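Local coordinates for nitrate transport protein (Parabacteroides distasonis, PDB 3HN0) that probably serves as the substrate-binding protein of an ABC transporter for nitrate or a related small solute, at residues I63-L68 / Q183-Y188; L45-L50 / A58-I63; H219-H224 / G230-K235; I7-L12 / I18-W23. One frame throughout, in Å; residues are numbered along the deposited sequence.

Interaction 1: residues I63-L68 / Q183-Y188; sequences INAANL and QTAVVY
Ala65 sets its one methyl group down between two side chains of strand 184-188. Ala65 CB lies 3.6 Å from Ala185 CB. Ala65 CB is also 3.6 Å from CG1 of Val187. These two strand residues are next-but-one neighbours, so both point to the same face of the sheet, and the helix methyl rests over that face. The valine meets it with a single branch. CG1 is turned anti to the carbonyl carbon, with chi1 at -58°, and this carries that methyl to the helix. The two alanines let helix and strand come together with the CA atoms of Ala65 and Ala185 6.5 Å apart.

At the start of the helix the link is polar and runs through water. Water 1 accepts from Ile63 N at 3.0 Å and donates to Gln183 O at 2.9 Å. The Ile63 amide belongs to the first turn of the helix, where no preceding turn can supply a carbonyl, and the water answers it. Leu50 of helix 43-51 packs on Val187 as well, and Leu77 of the neighbouring strand 76-82 meets Ala185. All three touching residues are buried. Helix 62-70 directly follows strand 57-61, which pairs antiparallel with strand 184-188. The arrangement is that of a helix laid on the mixed central sheet of an alpha/beta lobe, as in periplasmic-type binding proteins.

Interaction 2: residues L45-L50 / A58-I63; sequences LAQALL and AVLPMI
Leu50 holds CG anti to its carbonyl carbon, chi1 -72°, which lowers its forked end onto Ala58. There the fork straddles a methyl. Leu50 CD1 is 3.9 Å from Ala58 CB, and Leu50 CD2 is 4.0 Å from the same Ala58 CB. In the conformer described, Leu60 turns CD1 to the helix one turn earlier. In that conformer Leu60 CD1 lies 4.0 Å from Gln47 CG, the two side chains crossing at about a right angle, and 4.4 Å from Ala46 CB.

Gln47 therefore gives the contact its aliphatic stem alone. Its amide oxygen runs on to accept a hydrogen bond from Asn64 ND2 in the next helix. Val187 of the adjoining strand packs on Leu50, Ala58 and Leu60 together, which widens the apolar patch. No hydrogen bond joins the two segments.

The axes of helix 45-50 and strand 58-61 approach to 9.1 Å, and their directions make an angle of 136°. The strand thus runs roughly back against the helix that precedes it. This is helix-on-sheet packing in a beta-alpha-beta unit: strand 33-40, helix 43-51 and strand 57-61, with strand 6-12 lying between the two parallel strands.

Interaction 3: residues H219-H224 / G230-K235; sequences HSLEEH and GALTPK
Glu222 reaches from the last turn of its helix and takes the amide of Gly230 on one carboxylate oxygen. Its chain is extended beyond CG, which gives it the reach. Gly230 N donates to Glu222 OE2 at 2.8 Å, and the bond is nearly straight at 164°. The amide comes from above the carboxylate plane, 47° out of it. The same oxygen holds water 2, which donates to Glu222 OE2 at 2.8 Å and accepts from Leu232 N at 3.0 Å. One oxygen thus gathers two backbone amides, one directly and one through water. Beside this polar link, Leu221 CD1 meets Leu232 CD1 at 4.1 Å, methyl to methyl.

Further out, Ser220 O accepts from both His224 N and His224 ND1, from opposite faces of its plane. His224 ND1 donates to Ser220 O at 2.9 Å. These bonds lie at the C-terminal end of helix 214-223. Ile18 packs on both leucines, and Phe227 also lies against Leu232. Thr233 N-caps helix 234-240, with a weak bond from Lys235 N to its OG1.

A leucine in place of Glu222 would probably leave the Gly230 amide and water 2 without their acceptor and let the connection at Gly230 shift. Gly230 has positive phi, at 79°, a turn glycine tolerates readily. The Gly230 amide and the water, both donating to OE2, would be expected to favour a charged carboxylate.

Interaction 4: residues I7-L12 / I18-W23; sequences IKVSVL and IAFADW
Strand 6-12 is an inner strand of the mixed sheet, and the chain following it folds back over one sheet face with Phe20 and Trp23. Val11 CG2 lies over a face of the Phe20 ring, 4.3 Å from the ring centroid and 17° off the ring normal. This is a CH-pi contact. The methyl sits offset toward the rim: Val11 CG2 is 4.1 Å from Phe20 CG and as near to Phe20 CD1. Phe20 has CG anti to its carbonyl carbon, chi1 -72°, and this sends the ring from its backbone toward the strand.

Val9, two residues earlier on the same face, uses both branches. Val9 CG1 is 4.2 Å from Phe20 CE2, in an oblique approach. Val9 CG2 meets the edge of the indole, 4.2 Å from Trp23 CZ3.

The connection belongs to the first beta-alpha passage of an alpha/beta lobe, where the chain leaves the strand end and returns across the sheet in short helices. The two rings also meet each other. Phe20 CD2 stands 3.4 Å above the indole plane of Trp23, while Trp23 CE3 lies in plane at the phenyl edge. Val35 and Val37 of strand 33-40 also touch Trp23, and Val59 of strand 57-61, in the conformer described, touches Phe20.

In the fold
Interactions 1, 2 and 4 are apolar core contacts on the one mixed sheet, through its neighbouring strands 6-12, 57-61 and 184-188. Interactions 1 and 2 lie closest, with centres 7 Å apart; they share Ile63 and helix 62-70, and interaction 1 adds a water bridge. Interaction 4 brings aromatic rings, and Phe20 touches Val186 of interaction 1. Interaction 3 is nearer the outside, its centre about 17 Å from the chain's centre. It joins the end of helix 214-223 to the loop leading into helix 234-240. Its glutamate is partly exposed, though its leucines are buried, and it alone has a direct hydrogen bond between its segments. Leu221 and Leu232 tie it to Ala21 and Ile18 of interaction 4.

Interaction 1: residues I63-L68 / Q183-Y188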
loop_
_atom_site.group_PDB
_atom_site.type_symbol
_atom_site.label_atom_id
_atom_site.label_comp_id
_atom_site.label_asym_id
_atom_site.label_seq_id
_atom_site.Cartn_x
_atom_site.Cartn_y
_atom_site.Cartn_z
ATOM N N ILE A 63 8.314 14.001 -9.273
ATOM C CA ILE A 63 7.796 14.983 -10.286
ATOM C C ILE A 63 8.962 15.656 -11.032
ATOM O O ILE A 63 8.904 15.857 -12.233
ATOM C CB ILE A 63 6.758 15.985 -9.710
ATOM C CG1 ILE A 63 7.330 16.869 -8.620
ATOM C CG2 ILE A 63 5.538 15.198 -9.106
ATOM C CD1 ILE A 63 6.378 18.059 -8.290
ATOM N N ASN A 64 10.054 15.958 -10.329
ATOM C CA ASN A 64 11.220 16.538 -10.989
ATOM C C ASN A 64 11.821 15.578 -11.952
ATOM O O ASN A 64 12.275 15.960 -13.032
ATOM C CB ASN A 64 12.295 16.986 -9.977
ATOM C CG ASN A 64 11.811 18.114 -9.056
ATOM O OD1 ASN A 64 10.966 17.880 -8.192
ATOM N ND2 ASN A 64 12.348 19.319 -9.233
ATOM N N ALA A 65 11.885 14.318 -11.560
ATOM C CA ALA A 65 12.467 13.289 -12.419
ATOM C C ALA A 65 11.673 13.204 -13.720
ATOM O O ALA A 65 12.233 13.256 -14.842
ATOM C CB ALA A 65 12.503 11.936 -11.664
ATOM N N ALA A 66 10.357 13.171 -13.593
ATOM C CA ALA A 66 9.492 13.152 -14.757
ATOM C C ALA A 66 9.676 14.350 -15.673
ATOM O O ALA A 66 9.751 14.202 -16.906
ATOM C CB ALA A 66 8.034 13.022 -14.338
ATOM N N ASN A 67 9.706 15.534 -15.084
ATOM C CA ASN A 67 9.886 16.775 -15.822
ATOM C C ASN A 67 11.215 16.789 -16.556
ATOM O O ASN A 67 11.272 17.006 -17.754
ATOM C CB ASN A 67 9.814 17.968 -14.863
ATOM C CG ASN A 67 9.799 19.284 -15.619
ATOM O OD1 ASN A 67 9.040 19.447 -16.557
ATOM N ND2 ASN A 67 10.656 20.207 -15.229
ATOM N N LEU A 68 12.306 16.495 -15.863
ATOM C CA LEU A 68 13.608 16.423 -16.527
ATOM C C LEU A 68 13.627 15.439 -17.704
ATOM O O LEU A 68 14.159 15.748 -18.786
ATOM C CB LEU A 68 14.695 16.012 -15.534
ATOM C CG LEU A 68 15.048 17.018 -14.448
ATOM C CD1 LEU A 68 16.120 16.368 -13.511
ATOM C CD2 LEU A 68 15.536 18.278 -15.045
ATOM N N GLN A 183 6.853 8.695 -4.574
ATOM C CA GLN A 183 7.052 10.169 -4.622
ATOM C C GLN A 183 8.492 10.579 -4.754
ATOM O O GLN A 183 8.748 11.735 -5.023
ATOM C CB GLN A 183 6.547 10.903 -3.349
ATOM C CG GLN A 183 5.324 10.421 -2.792
ATOM C CD GLN A 183 4.857 11.255 -1.668
ATOM O OE1 GLN A 183 5.129 12.473 -1.613
ATOM N NE2 GLN A 183 4.155 10.628 -0.749
ATOM N N THR A 184 9.420 9.642 -4.540
ATOM C CA THR A 184 10.832 9.912 -4.549
ATOM C C THR A 184 11.536 9.044 -5.590
ATOM O O THR A 184 11.246 7.838 -5.694
ATOM C CB THR A 184 11.427 9.623 -3.189
ATOM O OG1 THR A 184 10.749 10.404 -2.199
ATOM C CG2 THR A 184 12.929 9.917 -3.185
ATOM N N ALA A 185 12.380 9.674 -6.394
ATOM C CA ALA A 185 13.052 9.031 -7.493
ATOM C C ALA A 185 14.535 8.939 -7.252
ATOM O O ALA A 185 15.195 9.927 -6.848
ATOM C CB ALA A 185 12.864 9.818 -8.815
ATOM N N VAL A 186 15.057 7.756 -7.534
ATOM C CA VAL A 186 16.496 7.586 -7.760
ATOM C C VAL A 186 16.664 7.563 -9.259
ATOM O O VAL A 186 16.178 6.632 -9.924
ATOM C CB VAL A 186 17.043 6.291 -7.127
ATOM C CG1 VAL A 186 18.540 6.136 -7.420
ATOM C CG2 VAL A 186 16.766 6.237 -5.616
ATOM N N VAL A 187 17.399 8.531 -9.795
ATOM C CA VAL A 187 17.644 8.612 -11.234
ATOM C C VAL A 187 19.130 8.447 -11.535
ATOM O O VAL A 187 19.968 8.690 -10.660
ATOM C CB VAL A 187 17.123 9.951 -11.819
ATOM C CG1 VAL A 187 15.583 10.071 -11.504
ATOM C CG2 VAL A 187 17.953 11.170 -11.364
ATOM N N TYR A 188 19.444 8.036 -12.766
ATOM C CA TYR A 188 20.808 7.754 -13.145
ATOM C C TYR A 188 21.057 8.172 -14.581
ATOM O O TYR A 188 20.126 8.251 -15.415
ATOM C CB TYR A 188 21.131 6.269 -12.920
ATOM C CG TYR A 188 20.398 5.299 -13.774
ATOM C CD1 TYR A 188 19.141 4.825 -13.422
ATOM C CD2 TYR A 188 20.936 4.856 -14.999
ATOM C CE1 TYR A 188 18.456 3.974 -14.208
ATOM C CE2 TYR A 188 20.252 3.970 -15.769
ATOM C CZ TYR A 188 19.028 3.496 -15.378
ATOM O OH TYR A 188 18.301 2.617 -16.195
HETATM O O HOH W 1 7.359 13.893 -6.439
#

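Interaction 2: residues L45-L50 / A58-I63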
loop_
_atom_site.group_PDB
_atom_site.type_symbol
_atom_site.label_atom_id
_atom_site.label_comp_id
_atom_site.label_asym_id
_atom_site.label_seq_id
_atom_site.Cartn_x
_atom_site.Cartn_y
_atom_site.Cartn_z
ATOM N N LEU A 45 19.460 22.505 -7.264
ATOM C CA LEU A 45 20.893 22.196 -7.237
ATOM C C LEU A 45 21.128 20.768 -7.716
ATOM O O LEU A 45 22.038 20.521 -8.506
ATOM C CB LEU A 45 21.490 22.413 -5.834
ATOM C CG LEU A 45 21.525 23.867 -5.344
ATOM C CD1 LEU A 45 21.965 23.925 -3.876
ATOM C CD2 LEU A 45 22.413 24.725 -6.212
ATOM N N ALA A 46 20.287 19.834 -7.266
ATOM C CA ALA A 46 20.352 18.447 -7.757
ATOM C C ALA A 46 20.186 18.339 -9.270
ATOM O O ALA A 46 20.947 17.635 -9.937
ATOM C CB ALA A 46 19.291 17.593 -7.032
ATOM N N GLN A 47 19.219 19.080 -9.824
ATOM C CA GLN A 47 18.973 19.134 -11.276
ATOM C C GLN A 47 20.137 19.690 -12.031
ATOM O O GLN A 47 20.560 19.137 -13.088
ATOM C CB GLN A 47 17.710 19.966 -11.603
ATOM C CG GLN A 47 16.454 19.273 -11.122
ATOM C CD GLN A 47 15.186 19.931 -11.546
ATOM O OE1 GLN A 47 14.131 19.319 -11.430
ATOM N NE2 GLN A 47 15.256 21.176 -12.031
ATOM N N ALA A 48 20.699 20.785 -11.503
ATOM C CA ALA A 48 21.886 21.411 -12.109
ATOM C C ALA A 48 23.043 20.431 -12.187
ATOM O O ALA A 48 23.703 20.300 -13.241
ATOM C CB ALA A 48 22.309 22.697 -11.326
ATOM N N LEU A 49 23.246 19.674 -11.114
ATOM C CA LEU A 49 24.313 18.665 -11.131
ATOM C C LEU A 49 24.121 17.625 -12.201
ATOM O O LEU A 49 25.081 17.188 -12.849
ATOM C CB LEU A 49 24.411 17.987 -9.751
ATOM C CG LEU A 49 24.948 18.839 -8.599
ATOM C CD1 LEU A 49 24.652 18.097 -7.292
ATOM C CD2 LEU A 49 26.456 19.188 -8.767
ATOM N N LEU A 50 22.878 17.179 -12.384
ATOM C CA LEU A 50 22.574 16.223 -13.421
ATOM C C LEU A 50 22.790 16.810 -14.813
ATOM O O LEU A 50 23.467 16.215 -15.650
ATOM C CB LEU A 50 21.130 15.748 -13.329
ATOM C CG LEU A 50 20.803 14.815 -12.168
ATOM C CD1 LEU A 50 19.305 14.711 -11.965
ATOM C CD2 LEU A 50 21.411 13.458 -12.479
ATOM N N ALA A 58 21.131 10.563 -8.732
ATOM C CA ALA A 58 20.583 11.618 -7.898
ATOM C C ALA A 58 19.288 11.142 -7.323
ATOM O O ALA A 58 18.591 10.368 -7.967
ATOM C CB ALA A 58 20.354 12.906 -8.712
ATOM N N VAL A 59 18.921 11.655 -6.155
ATOM C CA VAL A 59 17.703 11.259 -5.519
ATOM C C VAL A 59 16.912 12.547 -5.269
ATOM O O VAL A 59 17.408 13.428 -4.542
ATOM C CB VAL A 59 18.020 10.521 -4.182
ATOM C CG1 VAL A 59 16.732 9.955 -3.586
ATOM C CG2 VAL A 59 19.080 9.402 -4.409
ATOM N N LEU A 60 15.725 12.673 -5.895
ATOM C CA LEU A 60 14.934 13.903 -5.882
ATOM C C LEU A 60 13.497 13.553 -6.169
ATOM O O LEU A 60 13.163 12.399 -6.507
ATOM C CB LEU A 60 15.462 14.959 -6.885
ATOM C CG LEU A 60 15.215 14.732 -8.402
ATOM C CD1 LEU A 60 15.922 15.811 -9.150
ATOM C CD2 LEU A 60 15.702 13.380 -8.924
ATOM N N PRO A 61 12.621 14.542 -6.047
ATOM C CA PRO A 61 11.217 14.198 -6.141
ATOM C C PRO A 61 10.897 13.597 -7.503
ATOM O O PRO A 61 11.482 13.997 -8.540
ATOM C CB PRO A 61 10.522 15.533 -5.961
ATOM C CG PRO A 61 11.440 16.293 -5.046
ATOM C CD PRO A 61 12.801 15.935 -5.596
HETATM N N MSE A 62 10.001 12.611 -7.471
HETATM C CA MSE A 62 9.543 11.955 -8.697
HETATM C C MSE A 62 9.018 12.964 -9.720
HETATM O O MSE A 62 9.265 12.804 -10.929
HETATM C CB MSE A 62 8.469 10.898 -8.373
HETATM C CG MSE A 62 7.994 10.054 -9.477
HETATM SE SE MSE A 62 9.287 8.950 -10.309
HETATM C CE MSE A 62 9.466 7.742 -8.806
ATOM N N ILE A 63 8.314 14.001 -9.273
ATOM C CA ILE A 63 7.796 14.983 -10.286
ATOM C C ILE A 63 8.962 15.656 -11.032
ATOM O O ILE A 63 8.904 15.857 -12.233
ATOM C CB ILE A 63 6.758 15.985 -9.710
ATOM C CG1 ILE A 63 7.330 16.869 -8.620
ATOM C CG2 ILE A 63 5.538 15.198 -9.106
ATOM C CD1 ILE A 63 6.378 18.059 -8.290
#

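Interaction 3: residues H219-H224 / G230-K235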
loop_
_atom_site.group_PDB
_atom_site.type_symbol
_atom_site.label_atom_id
_atom_site.label_comp_id
_atom_site.label_asym_id
_atom_site.label_seq_id
_atom_site.Cartn_x
_atom_site.Cartn_y
_atom_site.Cartn_z
ATOM N N HIS A 219 22.668 6.848 14.707
ATOM C CA HIS A 219 23.964 7.144 15.262
ATOM C C HIS A 219 24.920 7.565 14.163
ATOM O O HIS A 219 25.630 8.553 14.298
ATOM C CB HIS A 219 24.500 5.899 15.998
ATOM C CG HIS A 219 25.728 6.159 16.805
ATOM N ND1 HIS A 219 25.674 6.751 18.048
ATOM C CD2 HIS A 219 27.032 5.893 16.567
ATOM C CE1 HIS A 219 26.896 6.862 18.530
ATOM N NE2 HIS A 219 27.739 6.356 17.651
ATOM N N SER A 220 24.952 6.800 13.080
ATOM C CA SER A 220 25.857 7.130 11.971
ATOM C C SER A 220 25.493 8.441 11.290
ATOM O O SER A 220 26.357 9.247 10.976
ATOM C CB SER A 220 25.934 5.997 10.946
ATOM O OG SER A 220 26.884 6.344 9.978
ATOM N N LEU A 221 24.205 8.682 11.059
ATOM C CA LEU A 221 23.788 9.939 10.485
ATOM C C LEU A 221 24.179 11.134 11.354
ATOM O O LEU A 221 24.585 12.163 10.848
ATOM C CB LEU A 221 22.291 9.939 10.211
ATOM C CG LEU A 221 21.851 9.005 9.062
ATOM C CD1 LEU A 221 20.391 8.681 9.343
ATOM C CD2 LEU A 221 22.054 9.632 7.633
ATOM N N GLU A 222 24.056 10.957 12.663
ATOM C CA GLU A 222 24.424 12.016 13.608
ATOM C C GLU A 222 25.933 12.266 13.558
ATOM O O GLU A 222 26.349 13.416 13.450
ATOM C CB GLU A 222 23.985 11.646 14.999
ATOM C CG GLU A 222 22.488 11.796 15.193
ATOM C CD GLU A 222 21.972 11.180 16.487
ATOM O OE1 GLU A 222 22.737 10.478 17.198
ATOM O OE2 GLU A 222 20.781 11.393 16.804
ATOM N N GLU A 223 26.731 11.199 13.587
ATOM C CA GLU A 223 28.185 11.371 13.497
ATOM C C GLU A 223 28.631 12.098 12.245
ATOM O O GLU A 223 29.613 12.847 12.283
ATOM C CB GLU A 223 28.916 10.021 13.636
ATOM C CG GLU A 223 28.800 9.495 15.070
ATOM C CD GLU A 223 29.608 8.248 15.335
ATOM O OE1 GLU A 223 30.005 7.557 14.366
ATOM O OE2 GLU A 223 29.883 7.959 16.515
ATOM N N HIS A 224 27.944 11.846 11.144
ATOM C CA HIS A 224 28.244 12.481 9.840
ATOM C C HIS A 224 27.614 13.844 9.671
ATOM O O HIS A 224 27.718 14.432 8.598
ATOM C CB HIS A 224 27.859 11.571 8.646
ATOM C CG HIS A 224 28.775 10.396 8.477
ATOM N ND1 HIS A 224 28.644 9.245 9.219
ATOM C CD2 HIS A 224 29.837 10.199 7.656
ATOM C CE1 HIS A 224 29.610 8.394 8.884
ATOM N NE2 HIS A 224 30.345 8.951 7.937
ATOM N N GLY A 230 19.534 13.422 18.332
ATOM C CA GLY A 230 18.181 13.268 18.883
ATOM C C GLY A 230 17.032 13.708 17.977
ATOM O O GLY A 230 15.873 13.516 18.351
ATOM N N ALA A 231 17.313 14.243 16.779
ATOM C CA ALA A 231 16.236 14.619 15.867
ATOM C C ALA A 231 15.395 13.396 15.397
ATOM O O ALA A 231 14.165 13.416 15.420
ATOM C CB ALA A 231 16.799 15.380 14.679
ATOM N N LEU A 232 16.070 12.325 14.998
ATOM C CA LEU A 232 15.418 11.092 14.608
ATOM C C LEU A 232 15.426 10.080 15.752
ATOM O O LEU A 232 16.393 10.012 16.552
ATOM C CB LEU A 232 16.128 10.461 13.433
ATOM C CG LEU A 232 16.187 11.166 12.072
ATOM C CD1 LEU A 232 17.057 10.333 11.161
ATOM C CD2 LEU A 232 14.801 11.297 11.481
ATOM N N THR A 233 14.362 9.267 15.791
ATOM C CA THR A 233 14.269 8.112 16.654
ATOM C C THR A 233 13.881 6.889 15.775
ATOM O O THR A 233 13.554 7.055 14.592
ATOM C CB THR A 233 13.185 8.302 17.746
ATOM O OG1 THR A 233 11.892 8.239 17.136
ATOM C CG2 THR A 233 13.391 9.603 18.511
ATOM N N PRO A 234 13.961 5.673 16.323
ATOM C CA PRO A 234 13.512 4.543 15.509
ATOM C C PRO A 234 12.093 4.687 14.993
ATOM O O PRO A 234 11.827 4.252 13.889
ATOM C CB PRO A 234 13.693 3.341 16.448
ATOM C CG PRO A 234 14.862 3.758 17.266
ATOM C CD PRO A 234 14.671 5.209 17.525
ATOM N N LYS A 235 11.192 5.345 15.733
ATOM C CA LYS A 235 9.842 5.590 15.192
ATOM C C LYS A 235 9.843 6.489 13.959
ATOM O O LYS A 235 9.077 6.284 13.041
ATOM C CB LYS A 235 8.905 6.139 16.254
ATOM C CG LYS A 235 8.393 5.056 17.196
ATOM C CD LYS A 235 7.306 5.617 18.107
ATOM C CE LYS A 235 7.180 4.846 19.430
ATOM N NZ LYS A 235 6.973 3.391 19.213
HETATM O O HOH W 2 19.064 12.317 14.762
#

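Interaction 4: residues I7-L12 / I18-W23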
loop_
_atom_site.group_PDB
_atom_site.type_symbol
_atom_site.label_atom_id
_atom_site.label_comp_id
_atom_site.label_asym_id
_atom_site.label_seq_id
_atom_site.Cartn_x
_atom_site.Cartn_y
_atom_site.Cartn_z
ATOM N N ILE A 7 31.823 6.926 -8.043
ATOM C CA ILE A 7 30.417 7.043 -8.430
ATOM C C ILE A 7 29.787 8.100 -7.537
ATOM O O ILE A 7 29.706 7.941 -6.323
ATOM C CB ILE A 7 29.682 5.700 -8.335
ATOM C CG1 ILE A 7 30.176 4.746 -9.429
ATOM C CG2 ILE A 7 28.163 5.852 -8.448
ATOM C CD1 ILE A 7 29.870 3.252 -9.134
ATOM N N LYS A 8 29.345 9.199 -8.133
ATOM C CA LYS A 8 28.825 10.337 -7.364
ATOM C C LYS A 8 27.318 10.202 -7.249
ATOM O O LYS A 8 26.612 10.135 -8.263
ATOM C CB LYS A 8 29.209 11.670 -8.021
ATOM C CG LYS A 8 30.735 11.879 -8.097
ATOM C CD LYS A 8 31.151 13.139 -8.870
ATOM C CE LYS A 8 32.623 13.071 -9.263
ATOM N NZ LYS A 8 33.097 14.235 -10.081
ATOM N N VAL A 9 26.862 10.166 -6.018
ATOM C CA VAL A 9 25.459 10.069 -5.670
ATOM C C VAL A 9 25.043 11.321 -4.929
ATOM O O VAL A 9 25.511 11.562 -3.827
ATOM C CB VAL A 9 25.208 8.871 -4.810
ATOM C CG1 VAL A 9 23.715 8.683 -4.558
ATOM C CG2 VAL A 9 25.785 7.617 -5.541
ATOM N N SER A 10 24.089 12.055 -5.510
ATOM C CA SER A 10 23.595 13.281 -4.894
ATOM C C SER A 10 22.238 12.976 -4.304
ATOM O O SER A 10 21.348 12.535 -5.029
ATOM C CB SER A 10 23.466 14.388 -5.945
ATOM O OG SER A 10 24.711 14.649 -6.557
ATOM N N VAL A 11 22.079 13.196 -3.003
ATOM C CA VAL A 11 20.823 12.932 -2.332
ATOM C C VAL A 11 20.218 14.301 -1.899
ATOM O O VAL A 11 20.831 15.036 -1.150
ATOM C CB VAL A 11 21.007 11.968 -1.176
ATOM C CG1 VAL A 11 19.661 11.691 -0.518
ATOM C CG2 VAL A 11 21.642 10.640 -1.637
ATOM N N LEU A 12 19.065 14.708 -2.452
ATOM C CA LEU A 12 18.419 15.947 -1.949
ATOM C C LEU A 12 18.208 15.816 -0.419
ATOM O O LEU A 12 17.747 14.807 0.057
ATOM C CB LEU A 12 17.086 16.184 -2.612
ATOM C CG LEU A 12 16.342 17.458 -2.201
ATOM C CD1 LEU A 12 17.179 18.663 -2.417
ATOM C CD2 LEU A 12 15.040 17.536 -3.022
ATOM N N ILE A 18 18.321 8.758 4.787
ATOM C CA ILE A 18 18.286 7.627 5.695
ATOM C C ILE A 18 18.473 6.284 4.974
ATOM O O ILE A 18 19.185 5.393 5.451
ATOM C CB ILE A 18 16.967 7.611 6.549
ATOM C CG1 ILE A 18 16.869 8.891 7.369
ATOM C CG2 ILE A 18 16.936 6.327 7.455
ATOM C CD1 ILE A 18 15.465 9.124 8.073
ATOM N N ALA A 19 17.880 6.142 3.794
ATOM C CA ALA A 19 18.046 4.941 3.010
ATOM C C ALA A 19 19.478 4.700 2.576
ATOM O O ALA A 19 19.884 3.570 2.379
ATOM C CB ALA A 19 17.127 5.022 1.754
ATOM N N PHE A 20 20.198 5.798 2.380
ATOM C CA PHE A 20 21.571 5.797 1.917
ATOM C C PHE A 20 22.583 5.899 3.058
ATOM O O PHE A 20 23.784 5.953 2.814
ATOM C CB PHE A 20 21.738 6.971 0.929
ATOM C CG PHE A 20 21.058 6.762 -0.380
ATOM C CD1 PHE A 20 19.750 7.107 -0.560
ATOM C CD2 PHE A 20 21.755 6.208 -1.464
ATOM C CE1 PHE A 20 19.133 6.898 -1.758
ATOM C CE2 PHE A 20 21.140 5.995 -2.676
ATOM C CZ PHE A 20 19.835 6.328 -2.823
ATOM N N ALA A 21 22.114 5.901 4.316
ATOM C CA ALA A 21 22.986 6.173 5.458
ATOM C C ALA A 21 24.195 5.271 5.493
ATOM O O ALA A 21 25.302 5.730 5.792
ATOM C CB ALA A 21 22.203 6.088 6.799
ATOM N N ASP A 22 23.994 3.983 5.232
ATOM C CA ASP A 22 25.089 3.060 5.354
ATOM C C ASP A 22 26.149 3.305 4.254
ATOM O O ASP A 22 27.259 2.866 4.393
ATOM C CB ASP A 22 24.677 1.610 5.341
ATOM C CG ASP A 22 25.813 0.687 5.790
ATOM O OD1 ASP A 22 26.332 0.899 6.898
ATOM O OD2 ASP A 22 26.191 -0.239 5.051
ATOM N N TRP A 23 25.790 4.001 3.192
ATOM C CA TRP A 23 26.794 4.355 2.162
ATOM C C TRP A 23 27.703 5.496 2.592
ATOM O O TRP A 23 28.808 5.664 2.070
ATOM C CB TRP A 23 26.114 4.728 0.865
ATOM C CG TRP A 23 25.445 3.576 0.096
ATOM C CD1 TRP A 23 25.219 2.297 0.537
ATOM C CD2 TRP A 23 24.933 3.635 -1.227
ATOM N NE1 TRP A 23 24.572 1.563 -0.451
ATOM C CE2 TRP A 23 24.390 2.363 -1.537
ATOM C CE3 TRP A 23 24.823 4.644 -2.173
ATOM C CZ2 TRP A 23 23.774 2.104 -2.746
ATOM C CZ3 TRP A 23 24.234 4.373 -3.367
ATOM C CH2 TRP A 23 23.725 3.099 -3.646
#